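Local coordinates for protein polysaccharide deacetylase (Streptococcus pyogenes, PDB 6DQ3) that removes N-acetyl groups from the cell wall linkage unit of streptococcal rhamnopolysaccharides, as a zinc-dependent deacetylase of the carbohydrate esterase 4 family, at residues I9-H15 with V71-D77; Y14-H18 with D78-D82; F83-Y88 with E122-M128. One frame throughout, in Å; residues are numbered along the deposited sequence.

Contact 1: residues I9-H15 with V71-D77. With ACT (acetate ion), chain C.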
loop_
_atom_site.group_PDB
_atom_site.type_symbol
_atom_site.label_atom_id
_atom_site.label_comp_id
_atom_site.label_asym_id
_atom_site.label_seq_id
_atom_site.Cartn_x
_atom_site.Cartn_y
_atom_site.Cartn_z
ATOM N N ILE A 9 -10.020 6.056 -8.484
ATOM C CA ILE A 9 -9.612 4.741 -7.999
ATOM C C ILE A 9 -9.549 4.777 -6.477
ATOM O O ILE A 9 -8.772 5.564 -5.913
ATOM C CB ILE A 9 -8.253 4.327 -8.581
ATOM C CG1 ILE A 9 -8.329 4.168 -10.101
ATOM C CG2 ILE A 9 -7.765 3.033 -7.938
ATOM C CD1 ILE A 9 -6.989 3.864 -10.748
ATOM N N PRO A 10 -10.335 3.959 -5.773
ATOM C CA PRO A 10 -10.156 3.850 -4.319
ATOM C C PRO A 10 -8.883 3.083 -3.992
ATOM O O PRO A 10 -8.672 1.965 -4.469
ATOM C CB PRO A 10 -11.410 3.098 -3.854
ATOM C CG PRO A 10 -11.837 2.303 -5.054
ATOM C CD PRO A 10 -11.452 3.131 -6.269
ATOM N N ILE A 11 -8.027 3.703 -3.192
ATOM C CA ILE A 11 -6.770 3.109 -2.757
ATOM C C ILE A 11 -6.894 2.901 -1.254
ATOM O O ILE A 11 -6.759 3.850 -0.476
ATOM C CB ILE A 11 -5.565 3.990 -3.094
ATOM C CG1 ILE A 11 -5.490 4.284 -4.594
ATOM C CG2 ILE A 11 -4.276 3.322 -2.623
ATOM C CD1 ILE A 11 -4.451 5.335 -4.927
ATOM N N LEU A 12 -7.161 1.666 -0.840
ATOM C CA LEU A 12 -7.374 1.379 0.568
ATOM C C LEU A 12 -6.039 1.273 1.289
ATOM O O LEU A 12 -5.093 0.657 0.791
ATOM C CB LEU A 12 -8.170 0.085 0.736
ATOM C CG LEU A 12 -9.517 0.037 0.007
ATOM C CD1 LEU A 12 -10.268 -1.242 0.387
ATOM C CD2 LEU A 12 -10.356 1.267 0.287
ATOM N N MET A 13 -5.969 1.889 2.463
ATOM C CA MET A 13 -4.766 1.877 3.283
ATOM C C MET A 13 -5.033 1.050 4.533
ATOM O O MET A 13 -5.734 1.500 5.446
ATOM C CB MET A 13 -4.328 3.291 3.658
ATOM C CG MET A 13 -3.143 3.309 4.622
ATOM S SD MET A 13 -2.538 4.959 5.012
ATOM C CE MET A 13 -4.019 5.732 5.647
ATOM N N TYR A 14 -4.462 -0.149 4.562
ATOM C CA TYR A 14 -4.446 -1.036 5.716
ATOM C C TYR A 14 -3.099 -0.935 6.425
ATOM O O TYR A 14 -2.089 -0.553 5.836
ATOM C CB TYR A 14 -4.663 -2.497 5.294
ATOM C CG TYR A 14 -6.049 -2.859 4.822
ATOM C CD1 TYR A 14 -6.389 -2.761 3.484
ATOM C CD2 TYR A 14 -7.007 -3.324 5.710
ATOM C CE1 TYR A 14 -7.653 -3.095 3.042
ATOM C CE2 TYR A 14 -8.271 -3.665 5.281
ATOM C CZ TYR A 14 -8.591 -3.547 3.946
ATOM O OH TYR A 14 -9.848 -3.885 3.515
ATOM N N HIS A 15 -3.087 -1.314 7.703
ATOM C CA HIS A 15 -1.838 -1.479 8.435
ATOM C C HIS A 15 -1.891 -2.840 9.117
ATOM O O HIS A 15 -1.654 -3.868 8.469
ATOM C CB HIS A 15 -1.621 -0.328 9.415
ATOM C CG HIS A 15 -1.029 0.890 8.770
ATOM N ND1 HIS A 15 -1.773 1.759 8.002
ATOM C CD2 HIS A 15 0.239 1.364 8.755
ATOM C CE1 HIS A 15 -0.993 2.729 7.555
ATOM N NE2 HIS A 15 0.233 2.516 8.002
ATOM N N VAL A 71 -12.919 -1.057 -9.498
ATOM C CA VAL A 71 -11.510 -1.355 -9.291
ATOM C C VAL A 71 -11.100 -0.833 -7.921
ATOM O O VAL A 71 -11.695 0.096 -7.373
ATOM C CB VAL A 71 -10.598 -0.739 -10.378
ATOM C CG1 VAL A 71 -11.052 -1.152 -11.765
ATOM C CG2 VAL A 71 -10.555 0.778 -10.235
ATOM N N VAL A 72 -10.046 -1.438 -7.379
ATOM C CA VAL A 72 -9.514 -1.033 -6.086
ATOM C C VAL A 72 -8.040 -1.400 -6.038
ATOM O O VAL A 72 -7.612 -2.405 -6.610
ATOM C CB VAL A 72 -10.287 -1.690 -4.918
ATOM C CG1 VAL A 72 -10.206 -3.208 -5.014
ATOM C CG2 VAL A 72 -9.738 -1.191 -3.595
ATOM N N TRP A 73 -7.261 -0.568 -5.350
ATOM C CA TRP A 73 -5.855 -0.838 -5.074
ATOM C C TRP A 73 -5.724 -1.048 -3.570
ATOM O O TRP A 73 -5.851 -0.098 -2.792
ATOM C CB TRP A 73 -4.970 0.308 -5.555
ATOM C CG TRP A 73 -3.501 0.026 -5.442
ATOM C CD1 TRP A 73 -2.903 -1.190 -5.234
ATOM C CD2 TRP A 73 -2.442 0.985 -5.517
ATOM N NE1 TRP A 73 -1.538 -1.042 -5.187
ATOM C CE2 TRP A 73 -1.230 0.282 -5.357
ATOM C CE3 TRP A 73 -2.399 2.370 -5.707
ATOM C CZ2 TRP A 73 0.009 0.921 -5.381
ATOM C CZ3 TRP A 73 -1.170 2.997 -5.731
ATOM C CH2 TRP A 73 0.015 2.273 -5.570
ATOM N N LEU A 74 -5.487 -2.295 -3.166
ATOM C CA LEU A 74 -5.302 -2.636 -1.763
ATOM C C LEU A 74 -3.839 -2.423 -1.398
ATOM O O LEU A 74 -2.956 -3.073 -1.973
ATOM C CB LEU A 74 -5.695 -4.089 -1.493
ATOM C CG LEU A 74 -7.076 -4.597 -1.898
ATOM C CD1 LEU A 74 -7.207 -6.067 -1.492
ATOM C CD2 LEU A 74 -8.155 -3.752 -1.281
ATOM N N THR A 75 -3.581 -1.525 -0.444
ATOM C CA THR A 75 -2.221 -1.230 -0.014
ATOM C C THR A 75 -2.060 -1.437 1.486
ATOM O O THR A 75 -2.966 -1.138 2.271
ATOM C CB THR A 75 -1.798 0.211 -0.373
ATOM O OG1 THR A 75 -2.499 1.163 0.439
ATOM C CG2 THR A 75 -2.070 0.502 -1.845
ATOM N N PHE A 76 -0.886 -1.938 1.868
ATOM C CA PHE A 76 -0.510 -2.192 3.253
ATOM C C PHE A 76 0.855 -1.563 3.489
ATOM O O PHE A 76 1.798 -1.845 2.744
ATOM C CB PHE A 76 -0.418 -3.697 3.555
ATOM C CG PHE A 76 -1.740 -4.416 3.559
ATOM C CD1 PHE A 76 -2.450 -4.602 2.389
ATOM C CD2 PHE A 76 -2.252 -4.934 4.739
ATOM C CE1 PHE A 76 -3.658 -5.273 2.397
ATOM C CE2 PHE A 76 -3.459 -5.603 4.751
ATOM C CZ PHE A 76 -4.161 -5.771 3.581
ATOM N N ASP A 77 0.984 -0.756 4.535
ATOM C CA ASP A 77 2.266 -0.142 4.847
ATOM C C ASP A 77 3.013 -0.916 5.931
ATOM O O ASP A 77 2.421 -1.662 6.720
ATOM C CB ASP A 77 2.088 1.315 5.300
ATOM C CG ASP A 77 1.382 2.174 4.270
ATOM O OD1 ASP A 77 1.410 1.827 3.073
ATOM O OD2 ASP A 77 0.803 3.209 4.660
HETATM C C ACT C . 2.833 5.004 7.040
HETATM O O ACT C . 2.538 3.818 7.293
HETATM O OXT ACT C . 3.910 5.567 7.314
HETATM C CH3 ACT C . 1.827 5.779 6.352
#
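The carbonyl oxygen of Leu12 is gripped twice by one residue of the neighbouring strand: Thr75 OG1 donates to Leu12 O over 2.7 Å, and Thr75 N reaches the same oxygen at 2.9 Å. The hydroxyl can do this because it sits between its backbone N and carbonyl carbon (chi1 71°), from where it approaches tilted out of the carbonyl plane; it is also hydrogen-bonded to Arg212. Toward the start of the strands Trp73 N binds Pro10 O and Leu12 N binds Trp73 O; further on, Tyr14 N donates to Thr75 O at 2.9 Å, and a weak bond from Asp77 N to Tyr14 O ends the series. This is parallel pairing inside the central sheet of the deacetylase domain, strand 11-14 running beside strand 71-77 at 22°. On the face bearing Tyr14 and Phe76, the two rings point the same way, nearly parallel but slid so that they barely overlap. What lies over the Phe76 face is instead Tyr14 CB, a CH-pi contact 3.6 Å from the ring centroid. Leu12 CD1 packs against Leu74 CD2 on this same side, beneath helix 34-46, whose Gln40 binds the Tyr14 hydroxyl. On the sheet's opposite face, Ile11 CD1 touches the edge of the Trp73 indole at CE3 (3.7 Å), while Thr75 CG2 lies over the centre of one indole face. At the C-terminal end the His15 ring and Asp77 carboxylate stand perpendicular, with His15 CE1 3.4 Å from Asp77 OD2. That carboxylate forms a salt bridge with Arg212, and His15 NE2 donates almost straight to an acetate oxygen at 2.7 Å.

Contact 2: residues Y14-H18 with D78-D82. With ZN (zinc ion), chain F; ZN (zinc ion), chain D; ACT (acetate ion), chain C.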
loop_
_atom_site.group_PDB
_atom_site.type_symbol
_atom_site.label_atom_id
_atom_site.label_comp_id
_atom_site.label_asym_id
_atom_site.label_seq_id
_atom_site.Cartn_x
_atom_site.Cartn_y
_atom_site.Cartn_z
ATOM N N TYR A 14 -4.462 -0.149 4.562
ATOM C CA TYR A 14 -4.446 -1.036 5.716
ATOM C C TYR A 14 -3.099 -0.935 6.425
ATOM O O TYR A 14 -2.089 -0.553 5.836
ATOM C CB TYR A 14 -4.663 -2.497 5.294
ATOM C CG TYR A 14 -6.049 -2.859 4.822
ATOM C CD1 TYR A 14 -6.389 -2.761 3.484
ATOM C CD2 TYR A 14 -7.007 -3.324 5.710
ATOM C CE1 TYR A 14 -7.653 -3.095 3.042
ATOM C CE2 TYR A 14 -8.271 -3.665 5.281
ATOM C CZ TYR A 14 -8.591 -3.547 3.946
ATOM O OH TYR A 14 -9.848 -3.885 3.515
ATOM N N HIS A 15 -3.087 -1.314 7.703
ATOM C CA HIS A 15 -1.838 -1.479 8.435
ATOM C C HIS A 15 -1.891 -2.840 9.117
ATOM O O HIS A 15 -1.654 -3.868 8.469
ATOM C CB HIS A 15 -1.621 -0.328 9.415
ATOM C CG HIS A 15 -1.029 0.890 8.770
ATOM N ND1 HIS A 15 -1.773 1.759 8.002
ATOM C CD2 HIS A 15 0.239 1.364 8.755
ATOM C CE1 HIS A 15 -0.993 2.729 7.555
ATOM N NE2 HIS A 15 0.233 2.516 8.002
ATOM N N ALA A 16 -2.257 -2.867 10.392
ATOM C CA ALA A 16 -2.264 -4.116 11.146
ATOM C C ALA A 16 -3.551 -4.900 10.933
ATOM O O ALA A 16 -4.650 -4.342 10.988
ATOM C CB ALA A 16 -2.086 -3.835 12.635
ATOM N N ILE A 17 -3.414 -6.205 10.712
ATOM C CA ILE A 17 -4.554 -7.116 10.678
ATOM C C ILE A 17 -4.159 -8.352 11.476
ATOM O O ILE A 17 -3.380 -9.183 10.995
ATOM C CB ILE A 17 -4.973 -7.510 9.253
ATOM C CG1 ILE A 17 -5.269 -6.244 8.444
ATOM C CG2 ILE A 17 -6.191 -8.414 9.294
ATOM C CD1 ILE A 17 -5.732 -6.493 7.021
ATOM N N HIS A 18 -4.685 -8.477 12.688
ATOM C CA HIS A 18 -4.433 -9.674 13.483
ATOM C C HIS A 18 -5.341 -9.653 14.699
ATOM O O HIS A 18 -5.963 -8.637 15.022
ATOM C CB HIS A 18 -2.951 -9.796 13.887
ATOM C CG HIS A 18 -2.402 -8.615 14.630
ATOM N ND1 HIS A 18 -1.700 -7.605 14.007
ATOM C CD2 HIS A 18 -2.401 -8.313 15.950
ATOM C CE1 HIS A 18 -1.318 -6.717 14.907
ATOM N NE2 HIS A 18 -1.730 -7.122 16.095
ATOM N N ASP A 78 4.344 -0.739 5.925
ATOM C CA ASP A 78 5.260 -1.064 7.022
ATOM C C ASP A 78 5.729 -2.515 7.029
ATOM O O ASP A 78 6.448 -2.934 7.947
ATOM C CB ASP A 78 4.609 -0.719 8.368
ATOM C CG ASP A 78 4.428 0.773 8.575
ATOM O OD1 ASP A 78 4.988 1.543 7.780
ATOM O OD2 ASP A 78 3.708 1.179 9.514
ATOM N N SER A 79 5.362 -3.270 6.006
ATOM C CA SER A 79 5.851 -4.627 5.770
ATOM C C SER A 79 5.927 -5.432 7.066
ATOM O O SER A 79 6.962 -5.998 7.424
ATOM C CB SER A 79 7.206 -4.593 5.059
ATOM O OG SER A 79 8.073 -3.633 5.641
ATOM N N MET A 80 4.797 -5.486 7.765
ATOM C CA MET A 80 4.697 -6.206 9.024
ATOM C C MET A 80 4.385 -7.675 8.772
ATOM O O MET A 80 3.760 -8.038 7.772
ATOM C CB MET A 80 3.625 -5.562 9.904
ATOM C CG MET A 80 3.981 -4.136 10.322
ATOM S SD MET A 80 2.721 -3.295 11.295
ATOM C CE MET A 80 1.384 -3.213 10.112
ATOM N N ILE A 81 4.840 -8.527 9.696
ATOM C CA ILE A 81 4.780 -9.966 9.467
ATOM C C ILE A 81 3.331 -10.451 9.414
ATOM O O ILE A 81 3.032 -11.465 8.768
ATOM C CB ILE A 81 5.610 -10.699 10.542
ATOM C CG1 ILE A 81 5.717 -12.189 10.212
ATOM C CG2 ILE A 81 5.019 -10.483 11.932
ATOM C CD1 ILE A 81 6.443 -12.470 8.909
ATOM N N ASP A 82 2.402 -9.732 10.055
ATOM C CA ASP A 82 1.002 -10.133 9.975
ATOM C C ASP A 82 0.465 -10.046 8.548
ATOM O O ASP A 82 -0.553 -10.676 8.246
ATOM C CB ASP A 82 0.123 -9.308 10.935
ATOM C CG ASP A 82 0.100 -7.814 10.611
ATOM O OD1 ASP A 82 0.816 -7.364 9.695
ATOM O OD2 ASP A 82 -0.654 -7.082 11.286
HETATM ZN ZN ZN F . -0.682 -6.418 17.810
HETATM ZN ZN ZN D . 4.925 3.596 7.618
HETATM C C ACT C . 2.833 5.004 7.040
HETATM O O ACT C . 2.538 3.818 7.293
HETATM O OXT ACT C . 3.910 5.567 7.314
HETATM C CH3 ACT C . 1.827 5.779 6.352
HETATM O O HOH W 1 0.189 -5.764 7.639
HETATM O O HOH W 2 4.105 3.760 9.848
#
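Two zinc sites flank this contact, where the loop leaving strand 8-14 runs beside the turn that leads from strand 71-77 into helix 81-93. At one end His18 NE2 binds a zinc ion that Glu24 also ligates; at the other, Asp78 OD1 binds a second zinc ion at 2.1 Å, its site completed by His133, His137, a water and both oxygens of an acetate. Asp78, His133 and His137 form the Asp-His-His metal site known from carbohydrate esterase 4 deacetylases. Between the two metals, Asp82 OD2 holds the loop with two bonds. Ile17 N comes from above the carboxylate plane, whereas His18 ND1 meets the oxygen on its anti side at 3.0 Å, with Asp82 OD2 lying close to the plane of the imidazole. With chi1 at 63° the Asp82 carboxylate group is folded back over its own main chain, toward the loop. Using ND1 for this bond fixes the rotation of the His18 ring and leaves NE2 for zinc; the carboxylate would probably make the imidazole a stronger donor to the metal. A water donates to Asp82 OD1 and to His15 O (2.8 Å), so the other carboxylate oxygen grips the loop indirectly. Met80, bent at its last torsion, lays its methyl CE 3.4 Å from His15 C and also near Ala16 CB. Closer to the zinc ion of Asp78, Asp78 OD2 lies at the edge of the His15 ring, 3.6 Å from CD2, and accepts from the zinc-bound water. Ile17 packs on Phe76 of strand 71-77 and Phe37 of helix 34-46, while Ser79 leans on strand 98-102, so the contact bridges the strand ends to the start of helix 81-93.

Contact 3: residues F83-Y88 with E122-M128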
loop_
_atom_site.group_PDB
_atom_site.type_symbol
_atom_site.label_atom_id
_atom_site.label_comp_id
_atom_site.label_asym_id
_atom_site.label_seq_id
_atom_site.Cartn_x
_atom_site.Cartn_y
_atom_site.Cartn_z
ATOM N N PHE A 83 1.117 -9.292 7.655
ATOM C CA PHE A 83 0.690 -9.306 6.258
ATOM C C PHE A 83 0.888 -10.689 5.647
ATOM O O PHE A 83 0.043 -11.169 4.882
ATOM C CB PHE A 83 1.439 -8.244 5.442
ATOM C CG PHE A 83 1.023 -8.206 3.997
ATOM C CD1 PHE A 83 -0.125 -7.533 3.607
ATOM C CD2 PHE A 83 1.761 -8.876 3.031
ATOM C CE1 PHE A 83 -0.518 -7.514 2.275
ATOM C CE2 PHE A 83 1.374 -8.857 1.704
ATOM C CZ PHE A 83 0.234 -8.182 1.327
ATOM N N TYR A 84 1.988 -11.359 5.994
ATOM C CA TYR A 84 2.225 -12.717 5.514
ATOM C C TYR A 84 1.427 -13.752 6.299
ATOM O O TYR A 84 0.894 -14.702 5.711
ATOM C CB TYR A 84 3.715 -13.036 5.599
ATOM C CG TYR A 84 4.092 -14.434 5.188
ATOM C CD1 TYR A 84 4.103 -14.805 3.852
ATOM C CD2 TYR A 84 4.476 -15.377 6.134
ATOM C CE1 TYR A 84 4.462 -16.078 3.469
ATOM C CE2 TYR A 84 4.843 -16.653 5.759
ATOM C CZ TYR A 84 4.833 -16.999 4.425
ATOM O OH TYR A 84 5.195 -18.267 4.040
ATOM N N ASN A 85 1.344 -13.600 7.624
ATOM C CA ASN A 85 0.705 -14.631 8.434
ATOM C C ASN A 85 -0.816 -14.562 8.373
ATOM O O ASN A 85 -1.482 -15.597 8.468
ATOM C CB ASN A 85 1.126 -14.521 9.904
ATOM C CG ASN A 85 2.564 -14.932 10.144
ATOM O OD1 ASN A 85 3.127 -15.750 9.417
ATOM N ND2 ASN A 85 3.162 -14.373 11.189
ATOM N N VAL A 86 -1.382 -13.367 8.236
ATOM C CA VAL A 86 -2.821 -13.191 8.379
ATOM C C VAL A 86 -3.445 -12.690 7.080
ATOM O O VAL A 86 -4.334 -13.342 6.523
ATOM C CB VAL A 86 -3.128 -12.237 9.551
ATOM C CG1 VAL A 86 -4.623 -12.134 9.792
ATOM C CG2 VAL A 86 -2.408 -12.700 10.819
ATOM N N ALA A 87 -2.982 -11.544 6.578
ATOM C CA ALA A 87 -3.649 -10.935 5.429
ATOM C C ALA A 87 -3.496 -11.785 4.170
ATOM O O ALA A 87 -4.460 -11.963 3.415
ATOM C CB ALA A 87 -3.107 -9.524 5.196
ATOM N N TYR A 88 -2.295 -12.304 3.923
ATOM C CA TYR A 88 -2.011 -12.999 2.667
ATOM C C TYR A 88 -2.887 -14.226 2.450
ATOM O O TYR A 88 -3.414 -14.395 1.334
ATOM C CB TYR A 88 -0.515 -13.339 2.645
ATOM C CG TYR A 88 -0.053 -14.174 1.483
ATOM C CD1 TYR A 88 -0.242 -13.745 0.178
ATOM C CD2 TYR A 88 0.585 -15.386 1.689
ATOM C CE1 TYR A 88 0.178 -14.509 -0.885
ATOM C CE2 TYR A 88 1.005 -16.158 0.634
ATOM C CZ TYR A 88 0.802 -15.714 -0.654
ATOM O OH TYR A 88 1.227 -16.478 -1.710
ATOM N N GLU A 122 7.778 -15.580 -2.332
ATOM C CA GLU A 122 6.634 -16.485 -2.368
ATOM C C GLU A 122 5.366 -15.734 -2.753
ATOM O O GLU A 122 4.608 -16.173 -3.625
ATOM C CB GLU A 122 6.456 -17.168 -1.008
ATOM C CG GLU A 122 5.202 -18.031 -0.910
ATOM C CD GLU A 122 4.904 -18.529 0.505
ATOM O OE1 GLU A 122 5.791 -18.460 1.382
ATOM O OE2 GLU A 122 3.765 -18.990 0.733
ATOM N N MET A 123 5.128 -14.587 -2.113
ATOM C CA MET A 123 3.863 -13.882 -2.282
ATOM C C MET A 123 3.737 -13.250 -3.663
ATOM O O MET A 123 2.621 -13.102 -4.172
ATOM C CB MET A 123 3.717 -12.818 -1.192
ATOM C CG MET A 123 3.417 -13.389 0.192
ATOM S SD MET A 123 3.046 -12.132 1.438
ATOM C CE MET A 123 4.679 -11.514 1.818
ATOM N N LYS A 124 4.860 -12.872 -4.284
ATOM C CA LYS A 124 4.800 -12.286 -5.620
ATOM C C LYS A 124 4.237 -13.265 -6.641
ATOM O O LYS A 124 3.675 -12.844 -7.658
ATOM C CB LYS A 124 6.190 -11.828 -6.065
ATOM C CG LYS A 124 6.683 -10.557 -5.403
ATOM C CD LYS A 124 8.059 -10.150 -5.929
ATOM C CE LYS A 124 8.024 -9.795 -7.413
ATOM N NZ LYS A 124 9.325 -9.251 -7.899
ATOM N N GLN A 125 4.386 -14.568 -6.403
ATOM C CA GLN A 125 3.876 -15.556 -7.344
ATOM C C GLN A 125 2.379 -15.782 -7.201
ATOM O O GLN A 125 1.797 -16.494 -8.026
ATOM C CB GLN A 125 4.627 -16.875 -7.164
ATOM C CG GLN A 125 6.101 -16.772 -7.516
ATOM C CD GLN A 125 6.855 -18.055 -7.253
ATOM O OE1 GLN A 125 6.455 -18.861 -6.415
ATOM N NE2 GLN A 125 7.955 -18.253 -7.969
ATOM N N VAL A 126 1.741 -15.183 -6.196
ATOM C CA VAL A 126 0.305 -15.350 -6.006
ATOM C C VAL A 126 -0.339 -13.991 -5.763
ATOM O O VAL A 126 -1.168 -13.835 -4.860
ATOM C CB VAL A 126 0.005 -16.323 -4.848
ATOM C CG1 VAL A 126 -1.455 -16.766 -4.877
ATOM C CG2 VAL A 126 0.936 -17.532 -4.915
ATOM N N GLY A 127 0.061 -12.990 -6.549
ATOM C CA GLY A 127 -0.699 -11.765 -6.685
ATOM C C GLY A 127 -0.192 -10.562 -5.915
ATOM O O GLY A 127 -0.716 -9.460 -6.125
ATOM N N MET A 128 0.790 -10.722 -5.038
ATOM C CA MET A 128 1.212 -9.620 -4.187
ATOM C C MET A 128 2.342 -8.818 -4.831
ATOM O O MET A 128 3.184 -9.357 -5.553
ATOM C CB MET A 128 1.661 -10.133 -2.820
ATOM C CG MET A 128 0.637 -10.998 -2.106
ATOM S SD MET A 128 -0.978 -10.206 -1.959
ATOM C CE MET A 128 -2.017 -11.384 -2.821
HETATM O O HOH W 3 1.887 -19.003 -1.022
#
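Met123 threads between three aromatic rings of helix 81-93 and makes the dense half of this contact. Its CG sits squarely over the centre of the Tyr88 ring, 3.4 Å from the centroid and only 5° off the normal, in a CH-pi contact. Beyond it, SD stays above the same face, touches Phe83 CE2 at 3.7 Å in an oblique Met-aromatic contact, and lies at the edge of the Tyr84 ring. The bend at chi3 (-77°) turns the methyl CE toward Tyr84 CD1 and Phe83 CD2. Met128 adds a second thioether: its CG lies 3.7 Å from Tyr88 CD1, and its SD approaches Phe83 CZ. The Phe83 ring in turn meets Phe76 edge to face.

The other half is polar and wetter. Tyr84 OH donates to Glu122 OE1 over 2.7 Å, on the syn side of a carboxylate turned almost perpendicular to the phenol ring. Glu122 OE2 does not bond Tyr88 directly; a water donates to it at 2.6 Å and also bonds Tyr88 OH, lying in the plane of that ring. Next to this hydroxyl, exposed Val126 offers CB and CG2, a slight contact compared with the packing round the two sulfurs. Behind the interface Met123 O accepts from Val126 N and Met128 N, on opposite faces of its plane, as helix 117-124 gives way to the turn through Gly127. Here helix 81-93 packs against the end of helix 117-124 and the beginning of strand 128-132: two successive beta-alpha-beta crossovers, whose helices pack together beside parallel strands 71-77, 98-102 and 128-132.

In the fold
From the N terminus, strand 8-14 enters the sheet and pairs with strand 71-77 in contact 1, closing a loop of 55 residues that includes helices 34-46 and 54-63. Contact 2 starts from the same first stretch, sharing Tyr14 and His15, and crosses contact 1 rather than nesting in it, both of its segments lying further along the chain: they continue directly from the C-terminal ends of the two paired strands. Contact 3 opens only after both have closed, and joins helix 81-93 to the 122-128 region over a 33-residue span containing strand 98-102. Phe76 touches both Ile17 and Phe83, so the sheet, the zinc-bearing loop and helix 81-93 meet around one ring.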